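Side-chain contacts in dihydropteroate synthase (Mycobacterium smegmatis, PDB 6OMZ), which probably condenses 4-aminobenzoate with 6-hydroxymethyl-7,8-dihydropterin diphosphate to give 7,8-dihydropteroate, the immediate precursor of folates: residues D122-G125 with G126-P130; S150-A153 with D154-H157; A199-A202 with E203-W206. The protein carries 1 engineered substitution. All blocks are in the same frame, centred on the assembly; numbering follows the deposited sequence.

Contact 1 (D122-G125 with G126-P130). With PMM (pterin-6-yl-methyl-monophosphate), chain D; EDO (1,2-ethanediol), chain G.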
ATOM      1  N   ASP A 122       2.602   3.677   6.165  1.00 12.62           N
ATOM      2  CA  ASP A 122       2.218   3.267   7.523  1.00 12.40           C
ATOM      3  C   ASP A 122       0.783   2.748   7.525  1.00 16.69           C
ATOM      4  O   ASP A 122      -0.165   3.538   7.497  1.00 10.75           O
ATOM      5  CB  ASP A 122       2.385   4.459   8.455  1.00 12.33           C
ATOM      6  CG  ASP A 122       2.122   4.131   9.916  1.00 14.88           C
ATOM      7  OD1 ASP A 122       1.713   2.994  10.265  1.00 12.25           O
ATOM      8  OD2 ASP A 122       2.341   5.053  10.723  1.00 19.82           O
ATOM      9  N   VAL A 123       0.616   1.419   7.585  1.00 12.76           N
ATOM     10  CA  VAL A 123      -0.739   0.866   7.567  1.00 12.70           C
ATOM     11  C   VAL A 123      -1.523   1.237   8.822  1.00 14.34           C
ATOM     12  O   VAL A 123      -2.752   1.104   8.838  1.00 14.50           O
ATOM     13  CB  VAL A 123      -0.738  -0.671   7.351  1.00 16.76           C
ATOM     14  CG1 VAL A 123      -0.042  -1.035   6.015  1.00 15.48           C
ATOM     15  CG2 VAL A 123      -0.111  -1.415   8.531  1.00 18.45           C
ATOM     16  N   SER A 124      -0.863   1.730   9.873  1.00 12.42           N
ATOM     17  CA  SER A 124      -1.601   2.203  11.032  1.00 14.09           C
ATOM     18  C   SER A 124      -1.977   3.674  10.934  1.00 18.17           C
ATOM     19  O   SER A 124      -2.681   4.175  11.819  1.00 18.97           O
ATOM     20  CB  SER A 124      -0.792   1.990  12.316  1.00 16.02           C
ATOM     21  OG  SER A 124       0.250   2.961  12.384  1.00 15.03           O
ATOM     22  N   GLY A 125      -1.517   4.377   9.901  1.00 18.99           N
ATOM     23  CA  GLY A 125      -1.795   5.798   9.783  1.00 18.88           C
ATOM     24  C   GLY A 125      -1.258   6.637  10.924  1.00 20.16           C
ATOM     25  O   GLY A 125      -1.888   7.631  11.298  1.00 17.62           O
ATOM     26  N   GLY A 126      -0.108   6.261  11.486  1.00 16.70           N
ATOM     27  CA  GLY A 126       0.484   6.970  12.601  1.00 21.89           C
ATOM     28  C   GLY A 126      -0.036   6.589  13.968  1.00 22.97           C
ATOM     29  O   GLY A 126       0.442   7.142  14.969  1.00 22.53           O
ATOM     30  N   ARG A 127      -0.997   5.667  14.059  1.00 17.30           N
ATOM     31  CA  ARG A 127      -1.573   5.328  15.357  1.00 18.17           C
ATOM     32  C   ARG A 127      -0.793   4.252  16.102  1.00 18.60           C
ATOM     33  O   ARG A 127      -0.913   4.157  17.333  1.00 20.88           O
ATOM     34  CB  ARG A 127      -3.032   4.896  15.178  1.00 27.75           C
ATOM     35  CG  ARG A 127      -3.889   5.990  14.554  1.00 29.22           C
ATOM     36  CD  ARG A 127      -5.365   5.673  14.627  1.00 38.26           C
ATOM     37  NE  ARG A 127      -5.847   5.535  16.001  1.00 40.55           N
ATOM     38  CZ  ARG A 127      -6.270   6.550  16.753  1.00 46.48           C
ATOM     39  NH1 ARG A 127      -6.263   7.787  16.270  1.00 45.21           N
ATOM     40  NH2 ARG A 127      -6.701   6.333  17.989  1.00 46.89           N
ATOM     41  N   ALA A 128       0.026   3.462  15.398  1.00 16.90           N
ATOM     42  CA  ALA A 128       0.721   2.358  16.057  1.00 19.79           C
ATOM     43  C   ALA A 128       1.889   2.865  16.887  1.00 20.42           C
ATOM     44  O   ALA A 128       2.172   2.328  17.961  1.00 20.97           O
ATOM     45  CB  ALA A 128       1.213   1.338  15.026  1.00 16.59           C
ATOM     46  N   ASP A 129       2.567   3.905  16.416  1.00 16.69           N
ATOM     47  CA  ASP A 129       3.786   4.392  17.057  1.00 21.39           C
ATOM     48  C   ASP A 129       3.705   5.900  17.254  1.00 17.36           C
ATOM     49  O   ASP A 129       3.761   6.647  16.254  1.00 20.51           O
ATOM     50  CB  ASP A 129       4.998   4.009  16.208  1.00 17.32           C
ATOM     51  CG  ASP A 129       6.300   4.128  16.966  1.00 21.24           C
ATOM     52  OD1 ASP A 129       6.428   5.089  17.755  1.00 23.53           O
ATOM     53  OD2 ASP A 129       7.177   3.250  16.785  1.00 21.31           O
ATOM     54  N   PRO A 130       3.595   6.394  18.493  1.00 19.71           N
ATOM     55  CA  PRO A 130       3.511   7.851  18.702  1.00 30.75           C
ATOM     56  C   PRO A 130       4.749   8.602  18.238  1.00 31.46           C
ATOM     57  O   PRO A 130       4.703   9.838  18.132  1.00 27.89           O
ATOM     58  CB  PRO A 130       3.307   7.984  20.221  1.00 24.93           C
ATOM     59  CG  PRO A 130       3.903   6.746  20.786  1.00 33.87           C
ATOM     60  CD  PRO A 130       3.617   5.660  19.774  1.00 22.35           C
TER
HETATM   61  N5  PMM D 303      -1.990  -3.632   2.161  1.00 14.18           N
HETATM   62  C6  PMM D 303      -1.055  -4.390   2.764  1.00 14.78           C
HETATM   63  C7  PMM D 303       0.141  -3.834   3.185  1.00 15.40           C
HETATM   64  N8  PMM D 303       0.456  -2.539   3.068  1.00 13.64           N
HETATM   65  N1  PMM D 303      -0.178  -0.457   2.431  1.00 12.58           N
HETATM   66  C2  PMM D 303      -1.082   0.369   1.912  1.00 13.20           C
HETATM   67  N2  PMM D 303      -0.836   1.682   1.878  1.00 13.00           N
HETATM   68  N3  PMM D 303      -2.288  -0.053   1.427  1.00 12.60           N
HETATM   69  C4  PMM D 303      -2.723  -1.361   1.422  1.00 12.74           C
HETATM   70  O4  PMM D 303      -3.813  -1.663   0.945  1.00 13.87           O
HETATM   71  C4A PMM D 303      -1.761  -2.317   2.010  1.00 13.31           C
HETATM   72  C8A PMM D 303      -0.498  -1.795   2.492  1.00 10.53           C
HETATM   73  C9  PMM D 303      -1.420  -5.817   3.052  1.00 16.08           C
HETATM   74  O10 PMM D 303      -1.499  -6.563   1.809  1.00 23.78           O
HETATM   75  PA  PMM D 303      -0.315  -7.428   1.096  1.00 19.05           P
HETATM   76  O1P PMM D 303      -0.912  -7.929  -0.168  1.00 21.55           O
HETATM   77  O2P PMM D 303       0.884  -6.515   0.835  1.00 16.53           O
HETATM   78  O3P PMM D 303       0.099  -8.548   2.041  1.00 20.79           O
HETATM   79  C1  EDO G 306      -0.339  11.317  13.293  1.00 30.39           C
HETATM   80  O1  EDO G 306       0.420  10.437  14.116  1.00 23.44           O
HETATM   81  C2  EDO G 306      -1.197  10.518  12.317  1.00 29.29           C
HETATM   82  O2  EDO G 306      -2.083   9.642  13.044  1.00 31.93           O
HETATM   83  O   HOH W   1       2.929   4.364  13.319  1.00 14.60           O
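The S124 side chain lies against A128, its CB meeting A128 CB at 3.4 Å, tighter than usual for two carbons, while its OG accepts the A128 backbone N-H (3.1 Å from S124 OG to A128 N, 152° at the hydrogen). The same hydroxyl donates to D122 OD1 at 2.6 Å, so serine, small and able to give and take at once, links the D122 carboxylate to the backbone of A128. Wedged between its own backbone N and carbonyl carbon (chi1 75°), OG can serve both.

D122 is the acceptor on which the loop folds. Its OD1 also takes the backbone N of S124, an Asx turn, and both donors come from one face of the carboxylate. OD2 receives G126 N at 2.8 Å from well above the carboxylate plane, on a bent path of 133°; water 1 donates to OD2 as well.

Two beta turns follow each other here, type I over D122-G125 and type I' over S124-R127, the second closed by R127 N on S124 O (3.2 Å). Glycine suits both central places of the type I' turn: G125 and G126 have positive phi, and at the G126 backbone angles the place a CB would take is occupied by G125 O.

The loop leaves strand 119-122 of the TIM barrel and leads to helix 132-139. V123 turns the other way and lays CG1 against the bound pterin, 3.3 Å from PMM N8. With three protein donors and a water converging on one carboxylate, D122 is probably stabilised as the anion, a buried charge that these bonds would offset.

Contact 2 (S150-A153 with D154-H157). With DMS (dimethyl sulfoxide), chain C.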
ATOM      1  N   SER A 150      -8.674   0.097  14.563  1.00 30.93           N
ATOM      2  CA  SER A 150      -8.199  -1.068  15.275  1.00 31.96           C
ATOM      3  C   SER A 150      -8.111  -0.718  16.764  1.00 33.64           C
ATOM      4  O   SER A 150      -7.032  -0.558  17.330  1.00 40.58           O
ATOM      5  CB  SER A 150      -6.850  -1.527  14.716  1.00 30.99           C
ATOM      6  OG  SER A 150      -6.499  -2.806  15.207  1.00 31.84           O
ATOM      7  N   VAL A 151      -9.274  -0.600  17.409  1.00 34.42           N
ATOM      8  CA  VAL A 151      -9.296  -0.181  18.811  1.00 45.36           C
ATOM      9  C   VAL A 151      -8.867  -1.308  19.752  1.00 46.98           C
ATOM     10  O   VAL A 151      -8.278  -1.047  20.807  1.00 41.92           O
ATOM     11  CB  VAL A 151     -10.690   0.350  19.186  1.00 47.69           C
ATOM     12  N   ASP A 152      -9.144  -2.564  19.404  1.00 39.44           N
ATOM     13  CA  ASP A 152      -8.895  -3.699  20.284  1.00 36.80           C
ATOM     14  C   ASP A 152      -7.686  -4.463  19.756  1.00 29.03           C
ATOM     15  O   ASP A 152      -7.793  -5.193  18.766  1.00 29.11           O
ATOM     16  CB  ASP A 152     -10.131  -4.595  20.362  1.00 46.29           C
ATOM     17  CG  ASP A 152      -9.950  -5.784  21.296  1.00 53.53           C
ATOM     18  OD1 ASP A 152      -8.848  -5.968  21.862  1.00 55.74           O
ATOM     19  OD2 ASP A 152     -10.932  -6.540  21.464  1.00 55.54           O
ATOM     20  N   ALA A 153      -6.548  -4.322  20.434  1.00 25.06           N
ATOM     21  CA  ALA A 153      -5.335  -4.995  19.982  1.00 30.14           C
ATOM     22  C   ALA A 153      -5.453  -6.513  20.053  1.00 34.09           C
ATOM     23  O   ALA A 153      -4.701  -7.212  19.363  1.00 29.44           O
ATOM     24  CB  ALA A 153      -4.133  -4.518  20.801  1.00 33.71           C
ATOM     25  N   ASP A 154      -6.370  -7.040  20.875  1.00 27.74           N
ATOM     26  CA  ASP A 154      -6.631  -8.474  20.886  1.00 29.05           C
ATOM     27  C   ASP A 154      -7.476  -8.927  19.705  1.00 24.43           C
ATOM     28  O   ASP A 154      -7.493 -10.126  19.414  1.00 28.67           O
ATOM     29  CB  ASP A 154      -7.330  -8.894  22.181  1.00 35.00           C
ATOM     30  CG  ASP A 154      -6.379  -8.992  23.359  1.00 47.80           C
ATOM     31  OD1 ASP A 154      -5.181  -9.291  23.152  1.00 48.02           O
ATOM     32  OD2 ASP A 154      -6.842  -8.773  24.498  1.00 52.16           O
ATOM     33  N   HIS A 155      -8.183  -8.004  19.037  1.00 23.06           N
ATOM     34  CA  HIS A 155      -8.972  -8.306  17.834  1.00 23.84           C
ATOM     35  C   HIS A 155      -8.739  -7.233  16.778  1.00 19.53           C
ATOM     36  O   HIS A 155      -9.677  -6.554  16.344  1.00 18.80           O
ATOM     37  CB  HIS A 155     -10.467  -8.388  18.140  1.00 29.43           C
ATOM     38  CG  HIS A 155     -10.828  -9.324  19.245  1.00 29.62           C
ATOM     39  ND1 HIS A 155     -10.783  -8.957  20.571  1.00 35.64           N
ATOM     40  CD2 HIS A 155     -11.294 -10.595  19.220  1.00 34.25           C
ATOM     41  CE1 HIS A 155     -11.181  -9.972  21.318  1.00 37.46           C
ATOM     42  NE2 HIS A 155     -11.498 -10.976  20.522  1.00 32.58           N
ATOM     43  N   PRO A 156      -7.500  -7.071  16.308  1.00 18.98           N
ATOM     44  CA  PRO A 156      -7.193  -5.905  15.466  1.00 20.19           C
ATOM     45  C   PRO A 156      -7.849  -5.937  14.096  1.00 19.66           C
ATOM     46  O   PRO A 156      -7.885  -4.891  13.432  1.00 23.25           O
ATOM     47  CB  PRO A 156      -5.660  -5.929  15.364  1.00 19.72           C
ATOM     48  CG  PRO A 156      -5.266  -7.327  15.635  1.00 18.54           C
ATOM     49  CD  PRO A 156      -6.326  -7.941  16.519  1.00 19.58           C
ATOM     50  N   HIS A 157      -8.403  -7.073  13.660  1.00 15.71           N
ATOM     51  CA  HIS A 157      -9.073  -7.162  12.368  1.00 20.00           C
ATOM     52  C   HIS A 157     -10.590  -7.209  12.477  1.00 19.06           C
ATOM     53  O   HIS A 157     -11.265  -7.307  11.447  1.00 16.08           O
ATOM     54  CB  HIS A 157      -8.589  -8.395  11.594  1.00 19.50           C
ATOM     55  CG  HIS A 157      -7.207  -8.251  11.041  1.00 16.68           C
ATOM     56  ND1 HIS A 157      -6.083  -8.628  11.745  1.00 15.62           N
ATOM     57  CD2 HIS A 157      -6.764  -7.762   9.856  1.00 15.82           C
ATOM     58  CE1 HIS A 157      -5.008  -8.373  11.019  1.00 14.95           C
ATOM     59  NE2 HIS A 157      -5.393  -7.858   9.866  1.00 13.67           N
TER
HETATM   60  S   DMS C 302      -2.886  -1.029  13.989  1.00 70.75           S
HETATM   61  O   DMS C 302      -3.774  -2.231  14.013  1.00 68.27           O
HETATM   62  C1  DMS C 302      -3.574   0.231  15.097  1.00 71.96           C
HETATM   63  C2  DMS C 302      -1.380  -1.422  14.920  1.00 74.02           C
HETATM   64  O   HOH W   2     -10.225  -4.022  16.893  1.00 27.89           O
HETATM   65  O   HOH W   3      -9.302  -7.055  24.419  1.00 47.78           O
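A histidine-carboxylate hydrogen bond of only 2.6 Å, from H155 ND1 to D152 OD2, spans a type I beta turn, D152-H155, in the surface loop that follows strand 143-146 of the TIM barrel. The two side chains run side by side, yet the bond is not flat: the carboxylate and ring planes stand 64° apart, and ND1 approaches OD2 from above the carboxylate plane.

Aspartate suits the first place of the turn because its two oxygens do separate work. With CG anti to the backbone N (chi1 -179°), OD1 is carried to the backbone N of D154 at 2.9 Å while OD2 remains for the ring. The turn itself closes through H155 N on D152 O, also 2.9 Å. D154 brings a second carboxylate near, and water 3 donates to both D152 OD1 and D154 OD2, which probably eases the repulsion across the 4.3 Å between these oxygens.

P156, which has no N-H to offer, follows the turn and packs its CD against A153 O. Beyond it the chain returns to S150, whose OG sits 3.1 Å from P156 O and 3.0 Å from the oxygen of a dimethyl sulfoxide molecule, two acceptors within reach of one hydroxyl proton.

Contact 3 (A199-A202 with E203-W206); sequences AKTA and EHNW
T201 and H204 exchange bonds in both directions. The T201 hydroxyl accepts the backbone N-H of H204 (OG1 to N 3.0 Å, nearly straight at 168°), and the imidazole of H204 returns the favour by taking the T201 backbone N-H on ND1 (T201 N to H204 ND1 3.1 Å, 172°). As the acceptor, ND1 is the unprotonated nitrogen here; the donor stands 35° out of the ring plane, so the bond is straight at the hydrogen but poorly aligned with the ring. T201 OG1 also lies over one face of the imidazole, 3.2 Å above its plane and offset toward the rim, while K200 CA meets the ring at its edge and Y162 packs edge-to-face with it.

This is a capping box, with T201 as N-cap of helix 202-210 and histidine as the box's second side chain. Threonine fits because OG1, held between the backbone N and the carbonyl carbon, faces back into the first turn, whose N-H groups have no helical carbonyl before them. The helix then supplies its own acceptors: N205 N bonds to T201 O at 3.0 Å, and W206 N to A202 O at 3.1 Å. A citrate, probably from the crystallisation liquor, takes the N-H of A202.

Two polar side chains find their main partners beyond this turn. N205 OD1 accepts from the backbone N of G197, fastening the helix to the preceding loop, while its CB lies 3.3 Å from A202 O. K200 packs its CB 3.7 Å from N205 OD1, the two side chains running crosswise; the rest of its chain leads away to bury NZ, which bonds to the carbonyl oxygens of G195 and F198 and to H147 ND1.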
ATOM      1  N   ALA A 199     -10.167  -4.481   8.554  1.00 11.26           N
ATOM      2  CA  ALA A 199     -11.363  -4.354   9.399  1.00 15.91           C
ATOM      3  C   ALA A 199     -12.522  -3.773   8.599  1.00 14.72           C
ATOM      4  O   ALA A 199     -13.279  -2.930   9.074  1.00 12.64           O
ATOM      5  CB  ALA A 199     -11.092  -3.523  10.661  1.00 14.66           C
ATOM      6  N   LYS A 200     -12.658  -4.243   7.363  1.00 13.44           N
ATOM      7  CA  LYS A 200     -13.701  -3.800   6.451  1.00 16.01           C
ATOM      8  C   LYS A 200     -14.224  -5.014   5.696  1.00 16.15           C
ATOM      9  O   LYS A 200     -13.452  -5.921   5.373  1.00 15.09           O
ATOM     10  CB  LYS A 200     -13.163  -2.747   5.460  1.00 14.26           C
ATOM     11  CG  LYS A 200     -12.704  -1.425   6.131  1.00 13.35           C
ATOM     12  CD  LYS A 200     -12.165  -0.439   5.068  1.00 10.30           C
ATOM     13  CE  LYS A 200     -11.583   0.838   5.709  1.00  8.69           C
ATOM     14  NZ  LYS A 200     -10.235   0.514   6.327  1.00 11.56           N
ATOM     15  N   THR A 201     -15.531  -5.038   5.427  1.00 14.45           N
ATOM     16  CA  THR A 201     -16.120  -6.102   4.619  1.00 14.81           C
ATOM     17  C   THR A 201     -15.946  -5.817   3.130  1.00 14.85           C
ATOM     18  O   THR A 201     -15.564  -4.719   2.713  1.00 15.10           O
ATOM     19  CB  THR A 201     -17.618  -6.252   4.897  1.00 16.05           C
ATOM     20  OG1 THR A 201     -18.288  -5.098   4.363  1.00 15.31           O
ATOM     21  CG2 THR A 201     -17.898  -6.380   6.394  1.00 15.69           C
ATOM     22  N   ALA A 202     -16.278  -6.821   2.315  1.00 13.74           N
ATOM     23  CA  ALA A 202     -16.286  -6.619   0.870  1.00 12.28           C
ATOM     24  C   ALA A 202     -17.204  -5.466   0.479  1.00 12.07           C
ATOM     25  O   ALA A 202     -16.846  -4.635  -0.363  1.00 12.52           O
ATOM     26  CB  ALA A 202     -16.723  -7.902   0.165  1.00 13.54           C
ATOM     27  N   GLU A 203     -18.402  -5.409   1.070  1.00 12.12           N
ATOM     28  CA  GLU A 203     -19.340  -4.344   0.718  1.00 15.41           C
ATOM     29  C   GLU A 203     -18.819  -2.972   1.139  1.00 17.41           C
ATOM     30  O   GLU A 203     -19.035  -1.974   0.433  1.00 12.01           O
ATOM     31  CB  GLU A 203     -20.705  -4.624   1.344  1.00 16.28           C
ATOM     32  CG  GLU A 203     -21.449  -5.775   0.686  1.00 18.93           C
ATOM     33  CD  GLU A 203     -21.122  -7.127   1.321  1.00 32.42           C
ATOM     34  OE1 GLU A 203     -20.166  -7.211   2.131  1.00 25.15           O
ATOM     35  OE2 GLU A 203     -21.844  -8.101   1.025  1.00 34.77           O
ATOM     36  N   HIS A 204     -18.135  -2.895   2.285  1.00 13.63           N
ATOM     37  CA  HIS A 204     -17.456  -1.655   2.652  1.00 13.85           C
ATOM     38  C   HIS A 204     -16.463  -1.236   1.571  1.00 11.77           C
ATOM     39  O   HIS A 204     -16.408  -0.066   1.176  1.00 11.68           O
ATOM     40  CB  HIS A 204     -16.733  -1.817   3.988  1.00 12.30           C
ATOM     41  CG  HIS A 204     -17.644  -1.959   5.166  1.00 13.86           C
ATOM     42  ND1 HIS A 204     -17.261  -2.621   6.313  1.00 13.87           N
ATOM     43  CD2 HIS A 204     -18.908  -1.524   5.385  1.00 14.90           C
ATOM     44  CE1 HIS A 204     -18.251  -2.589   7.190  1.00 15.17           C
ATOM     45  NE2 HIS A 204     -19.263  -1.933   6.650  1.00 19.33           N
ATOM     46  N   ASN A 205     -15.659  -2.187   1.091  1.00 12.85           N
ATOM     47  CA  ASN A 205     -14.645  -1.887   0.083  1.00  9.62           C
ATOM     48  C   ASN A 205     -15.262  -1.291  -1.181  1.00  9.32           C
ATOM     49  O   ASN A 205     -14.749  -0.305  -1.732  1.00 11.98           O
ATOM     50  CB  ASN A 205     -13.862  -3.159  -0.259  1.00  9.85           C
ATOM     51  CG  ASN A 205     -12.890  -3.560   0.834  1.00 16.82           C
ATOM     52  OD1 ASN A 205     -12.692  -2.835   1.815  1.00 12.86           O
ATOM     53  ND2 ASN A 205     -12.255  -4.710   0.659  1.00 14.18           N
ATOM     54  N   TRP A 206     -16.354  -1.883  -1.660  1.00 10.87           N
ATOM     55  CA  TRP A 206     -16.936  -1.415  -2.914  1.00  9.14           C
ATOM     56  C   TRP A 206     -17.566  -0.037  -2.738  1.00 11.57           C
ATOM     57  O   TRP A 206     -17.516   0.789  -3.652  1.00 10.25           O
ATOM     58  CB  TRP A 206     -17.957  -2.424  -3.443  1.00 10.61           C
ATOM     59  CG  TRP A 206     -17.322  -3.720  -3.918  1.00 12.93           C
ATOM     60  CD1 TRP A 206     -17.560  -4.976  -3.431  1.00 10.99           C
ATOM     61  CD2 TRP A 206     -16.340  -3.871  -4.960  1.00 13.99           C
ATOM     62  NE1 TRP A 206     -16.782  -5.897  -4.102  1.00 11.48           N
ATOM     63  CE2 TRP A 206     -16.026  -5.245  -5.042  1.00 10.97           C
ATOM     64  CE3 TRP A 206     -15.705  -2.978  -5.839  1.00 11.73           C
ATOM     65  CZ2 TRP A 206     -15.099  -5.755  -5.972  1.00 14.36           C
ATOM     66  CZ3 TRP A 206     -14.781  -3.485  -6.760  1.00 13.46           C
ATOM     67  CH2 TRP A 206     -14.482  -4.863  -6.807  1.00 11.62           C
TER

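Overall arrangement
The three contacts follow one another along the chain, in or next to loops that leave three strands of the barrel, 119-122, 143-146 and 190-193, which are neighbours in the sheet. Contact 1 comes nearest the ligand, through V123 against the pterin. The side chain of K200 in contact 3 is about 9 Å from the bound PMM, and that of P156 in contact 2 about 13 Å. Contacts 2 and 3 touch, H157 O packing 3.9 Å from A199 CB, though their centres are about 17 Å apart. Contact 1 touches neither: its nearest atoms are about 6 Å from contact 2 and about 8 Å from contact 3.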